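Local coordinates for protein 16S rRNA (adenine(1408)-N(1))-methyltransferase (Catenulispora acidiphila, PDB 4X1O) that probably methylates N1 of adenine 1408 in 16S ribosomal RNA with S-adenosyl-L-methionine as methyl donor, a modification linked to aminoglycoside resistance, at residues A[130-135]-A[139-144]; A[164-169]-A[173-178]. All coordinates share one frame; numbering follows the deposited sequence.

Interaction 1: residues A[130-135]-A[139-144]; sequences WGKLLR and LGEADV
One lysine ammonium, that of Lys132, is clamped between two carboxylates that both belong to the start of the next helix. Lys132 NZ sits 2.7 Å from Glu141 OE2, which it meets nearly along the C-O axis, and 2.7 Å from Asp143 OD2, reached on the syn side but 31° out of the carboxylate plane. The lysine chain leaves the helix with CG anti to the backbone N (chi1 -177°) and then bends at each later torsion, which swings NZ across to the acids. Glu141 OE2 and Asp143 OD1 lie only 2.8 Å apart with no bond between them, so the ammonium probably offsets their mutual repulsion. The other oxygen of Glu141, OE1, accepts a hydrogen bond from a water that itself accepts one from Arg135 NE, which ties arginine and glutamate together indirectly. Helix 131-139 ends here in a Schellman motif with Gly140, at positive phi, as its C-prime residue; Glu141 follows as N-cap of helix 142-151. Within the last turn of the first helix, Leu139 N donates to Arg135 O at 2.9 Å. The side chains of these two residues run side by side, and Leu139 CD1 lies over one guanidinium face, 3.8 Å above its plane and offset toward the rim. Arg135 NH1 also hydrogen-bonds Glu174 O and forms a salt bridge with Asp177 OD1. Beside the charged network, Leu133 and Val144 cross at about a right angle, CD1 to CG1 at 3.8 Å. In cofactor-bound structures of this protein Leu133 belongs to the S-adenosyl-L-methionine and S-adenosyl-L-homocysteine site, which holds no ligand in this chain, and Asp143 has Glu111 of that site about 4 Å away, side chain to side chain.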
# COMPACT_ATOMS: atom_id res chain seq x y z
N TRP A 130 4.72 7.77 -1.80
CA TRP A 130 5.33 9.09 -1.73
C TRP A 130 5.89 9.36 -0.34
O TRP A 130 5.67 8.57 0.59
CB TRP A 130 4.31 10.18 -2.07
CG TRP A 130 3.78 10.07 -3.43
CD1 TRP A 130 2.58 9.52 -3.80
CD2 TRP A 130 4.41 10.49 -4.64
NE1 TRP A 130 2.43 9.59 -5.16
CE2 TRP A 130 3.54 10.18 -5.70
CE3 TRP A 130 5.64 11.11 -4.93
CZ2 TRP A 130 3.85 10.47 -7.03
CZ3 TRP A 130 5.94 11.39 -6.25
CH2 TRP A 130 5.05 11.07 -7.28
N GLY A 131 6.60 10.47 -0.19
CA GLY A 131 7.07 10.90 1.12
C GLY A 131 7.95 9.89 1.83
O GLY A 131 8.76 9.22 1.20
N LYS A 132 7.78 9.79 3.14
CA LYS A 132 8.59 8.91 3.98
C LYS A 132 8.47 7.44 3.56
O LYS A 132 9.44 6.67 3.63
CB LYS A 132 8.18 9.08 5.44
CG LYS A 132 9.00 8.26 6.40
CD LYS A 132 9.26 9.05 7.67
CE LYS A 132 10.62 8.71 8.26
NZ LYS A 132 10.64 7.29 8.69
N LEU A 133 7.29 7.04 3.13
CA LEU A 133 7.10 5.66 2.68
C LEU A 133 7.97 5.37 1.46
O LEU A 133 8.64 4.34 1.40
CB LEU A 133 5.61 5.40 2.38
CG LEU A 133 5.26 4.01 1.85
CD1 LEU A 133 5.66 2.93 2.84
CD2 LEU A 133 3.77 3.93 1.53
N LEU A 134 7.97 6.28 0.49
CA LEU A 134 8.77 6.12 -0.71
C LEU A 134 10.27 6.10 -0.36
O LEU A 134 11.01 5.19 -0.77
CB LEU A 134 8.48 7.26 -1.69
CG LEU A 134 9.39 7.37 -2.91
CD1 LEU A 134 9.33 6.10 -3.75
CD2 LEU A 134 9.02 8.59 -3.73
N ARG A 135 10.70 7.10 0.39
CA ARG A 135 12.11 7.21 0.74
C ARG A 135 12.55 6.00 1.55
O ARG A 135 13.63 5.45 1.33
CB ARG A 135 12.38 8.50 1.53
CG ARG A 135 13.85 8.72 1.85
CD ARG A 135 14.03 10.10 2.47
NE ARG A 135 15.42 10.40 2.78
CZ ARG A 135 16.29 10.90 1.91
NH1 ARG A 135 15.94 11.14 0.66
NH2 ARG A 135 17.54 11.15 2.32
N LEU A 139 15.49 3.43 0.29
CA LEU A 139 16.68 3.26 1.12
C LEU A 139 16.69 1.97 1.93
O LEU A 139 17.75 1.54 2.42
CB LEU A 139 16.82 4.44 2.09
CG LEU A 139 17.12 5.77 1.41
CD1 LEU A 139 17.11 6.89 2.46
CD2 LEU A 139 18.47 5.68 0.70
N GLY A 140 15.52 1.37 2.10
CA GLY A 140 15.41 0.20 2.97
C GLY A 140 15.57 0.61 4.41
O GLY A 140 16.31 -0.01 5.19
N GLU A 141 14.88 1.69 4.76
CA GLU A 141 14.89 2.26 6.10
C GLU A 141 14.21 1.30 7.07
O GLU A 141 13.09 0.85 6.81
CB GLU A 141 14.17 3.61 6.08
CG GLU A 141 14.58 4.59 7.15
CD GLU A 141 13.94 5.95 6.94
OE1 GLU A 141 14.45 6.73 6.11
OE2 GLU A 141 12.91 6.23 7.59
N ALA A 142 14.88 0.99 8.17
CA ALA A 142 14.38 -0.02 9.10
C ALA A 142 12.98 0.28 9.65
O ALA A 142 12.17 -0.63 9.73
CB ALA A 142 15.36 -0.18 10.26
N ASP A 143 12.68 1.52 10.02
CA ASP A 143 11.37 1.77 10.62
C ASP A 143 10.22 1.53 9.62
O ASP A 143 9.17 1.00 10.00
CB ASP A 143 11.30 3.18 11.22
CG ASP A 143 11.66 4.27 10.23
OD1 ASP A 143 12.19 3.95 9.14
OD2 ASP A 143 11.43 5.46 10.55
N VAL A 144 10.42 1.88 8.36
CA VAL A 144 9.41 1.64 7.33
C VAL A 144 9.30 0.15 6.95
O VAL A 144 8.20 -0.41 6.87
CB VAL A 144 9.70 2.48 6.07
CG1 VAL A 144 8.75 2.11 4.93
CG2 VAL A 144 9.62 3.98 6.39
O HOH W 1 16.00 9.10 5.34

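Interaction 2: residues A[164-169]-A[173-178]; sequences TSIWRE and LEIRDL
In the Rossmann-like class I methyltransferase fold of this chain, the long connection between strand 157-163 and helix 183-188 folds back on itself, bringing the 3-10 turn 164-166 and the following Trp167 against a type I beta turn, Ile175 to Leu178. A single methyl group carries most of the apolar contact. Ile175 CD1 stands over the five-membered ring of Trp167, 3.7 Å from its centroid and 18° off the ring normal, a CH-pi contact whose nearest ring atom is CE2. Ile166 CG1 packs over the same indole face, so Ile175 CD1 sits in the corner between that face and the isoleucine, with Ile166 CD1 3.5 Å to its side, tighter than usual for two carbons. Ile175 places CG1 between its backbone N and carbonyl carbon (chi1 57°), which carries CD1 out over the indole; the two isoleucine side chains cross at about a right angle. Helix 131-139 closes this buried cluster from another direction: Leu134 touches Ile166 and Val138 touches Trp167. The beta turn is itself secured by Leu178 N, which donates to Ile175 O at 2.9 Å. At the indole edge, Trp167 NE1 donates to Leu178 O at 3.2 Å, bent to 144° at the hydrogen, with the nitrogen above the carbonyl plane.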
# COMPACT_ATOMS: atom_id res chain seq x y z
N THR A 164 8.82 5.00 -12.31
CA THR A 164 10.19 5.48 -12.46
C THR A 164 10.27 6.92 -12.95
O THR A 164 11.35 7.51 -12.96
CB THR A 164 10.98 4.59 -13.43
OG1 THR A 164 10.32 4.60 -14.70
CG2 THR A 164 11.05 3.16 -12.91
N SER A 165 9.13 7.49 -13.34
CA SER A 165 9.14 8.88 -13.80
C SER A 165 9.51 9.84 -12.67
O SER A 165 9.84 10.99 -12.93
CB SER A 165 7.78 9.26 -14.39
OG SER A 165 6.77 9.25 -13.39
N ILE A 166 9.47 9.37 -11.43
CA ILE A 166 9.87 10.22 -10.31
C ILE A 166 11.36 10.55 -10.36
O ILE A 166 11.82 11.48 -9.70
CB ILE A 166 9.56 9.58 -8.94
CG1 ILE A 166 10.33 8.27 -8.76
CG2 ILE A 166 8.05 9.37 -8.77
CD1 ILE A 166 10.13 7.63 -7.38
N TRP A 167 12.14 9.80 -11.14
CA TRP A 167 13.56 10.12 -11.21
C TRP A 167 13.88 10.98 -12.43
O TRP A 167 15.05 11.21 -12.75
CB TRP A 167 14.39 8.84 -11.17
CG TRP A 167 14.84 8.55 -9.76
CD1 TRP A 167 15.66 9.32 -8.99
CD2 TRP A 167 14.42 7.47 -8.93
NE1 TRP A 167 15.82 8.77 -7.75
CE2 TRP A 167 15.06 7.63 -7.68
CE3 TRP A 167 13.58 6.37 -9.12
CZ2 TRP A 167 14.89 6.73 -6.64
CZ3 TRP A 167 13.41 5.48 -8.07
CH2 TRP A 167 14.07 5.67 -6.85
N ARG A 168 12.83 11.49 -13.08
CA ARG A 168 13.01 12.49 -14.12
C ARG A 168 12.61 13.84 -13.56
O ARG A 168 11.66 13.93 -12.79
CB ARG A 168 12.20 12.14 -15.37
CG ARG A 168 12.55 10.77 -15.94
CD ARG A 168 13.98 10.75 -16.46
NE ARG A 168 14.62 9.45 -16.27
CZ ARG A 168 15.84 9.28 -15.78
NH1 ARG A 168 16.58 10.33 -15.43
NH2 ARG A 168 16.34 8.06 -15.64
N GLU A 169 13.34 14.89 -13.93
CA GLU A 169 13.09 16.23 -13.41
C GLU A 169 11.68 16.69 -13.74
O GLU A 169 11.20 16.47 -14.86
CB GLU A 169 14.12 17.22 -13.95
CG GLU A 169 15.57 16.82 -13.69
CD GLU A 169 16.03 17.13 -12.28
OE1 GLU A 169 15.33 17.89 -11.57
OE2 GLU A 169 17.09 16.60 -11.87
N LEU A 173 11.42 16.02 -3.68
CA LEU A 173 12.40 16.23 -2.62
C LEU A 173 12.77 14.98 -1.84
O LEU A 173 13.94 14.82 -1.43
CB LEU A 173 11.86 17.30 -1.65
CG LEU A 173 12.80 17.76 -0.54
CD1 LEU A 173 14.09 18.32 -1.12
CD2 LEU A 173 12.09 18.81 0.29
N GLU A 174 11.81 14.08 -1.62
CA GLU A 174 12.07 12.94 -0.76
C GLU A 174 13.05 11.93 -1.37
O GLU A 174 13.55 11.06 -0.66
CB GLU A 174 10.75 12.24 -0.36
CG GLU A 174 9.88 11.77 -1.52
CD GLU A 174 8.78 12.77 -1.89
OE1 GLU A 174 9.07 13.98 -2.04
OE2 GLU A 174 7.61 12.33 -2.03
N ILE A 175 13.33 12.04 -2.66
CA ILE A 175 14.33 11.15 -3.25
C ILE A 175 15.38 11.87 -4.09
O ILE A 175 16.18 11.20 -4.74
CB ILE A 175 13.70 10.08 -4.15
CG1 ILE A 175 12.86 10.75 -5.25
CG2 ILE A 175 12.87 9.11 -3.31
CD1 ILE A 175 12.61 9.89 -6.43
N ARG A 176 15.41 13.20 -4.07
CA ARG A 176 16.21 13.88 -5.09
C ARG A 176 17.71 13.78 -4.79
O ARG A 176 18.53 14.01 -5.67
CB ARG A 176 15.80 15.34 -5.25
CG ARG A 176 16.15 16.25 -4.09
CD ARG A 176 15.57 17.64 -4.35
NE ARG A 176 16.25 18.32 -5.45
CZ ARG A 176 17.22 19.22 -5.28
NH1 ARG A 176 17.61 19.55 -4.05
NH2 ARG A 176 17.79 19.79 -6.33
N ASP A 177 18.06 13.41 -3.56
CA ASP A 177 19.46 13.20 -3.20
C ASP A 177 19.89 11.76 -3.42
O ASP A 177 21.05 11.41 -3.17
CB ASP A 177 19.71 13.59 -1.74
CG ASP A 177 18.87 12.79 -0.75
OD1 ASP A 177 17.62 12.74 -0.94
OD2 ASP A 177 19.44 12.23 0.21
N LEU A 178 18.97 10.92 -3.90
CA LEU A 178 19.25 9.50 -4.10
C LEU A 178 19.36 9.16 -5.57
O LEU A 178 18.61 9.67 -6.40
CB LEU A 178 18.17 8.64 -3.46
CG LEU A 178 17.79 9.00 -2.01
CD1 LEU A 178 16.63 8.13 -1.55
CD2 LEU A 178 18.99 8.86 -1.09

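Interaction 1 closes before interaction 2 opens along the chain, with strand 157-163 of the mixed seven-stranded sheet between them. Their centres lie 14 Å apart on the same side of the molecule, and helix 131-139 serves both, facing helix 142-151 in one contact and the 164-178 loop in the other. The two touch directly: Gly131 N lies 2.8 Å from Glu174 OE2, a probable hydrogen bond, while Leu139 CD2 packs 3.7 Å from Leu178 CD2. Interaction 1 includes a cofactor-site residue, whereas the Ile175 side chain is about 10 Å from that of Leu133, which places interaction 2 near this site residue but not in contact with it.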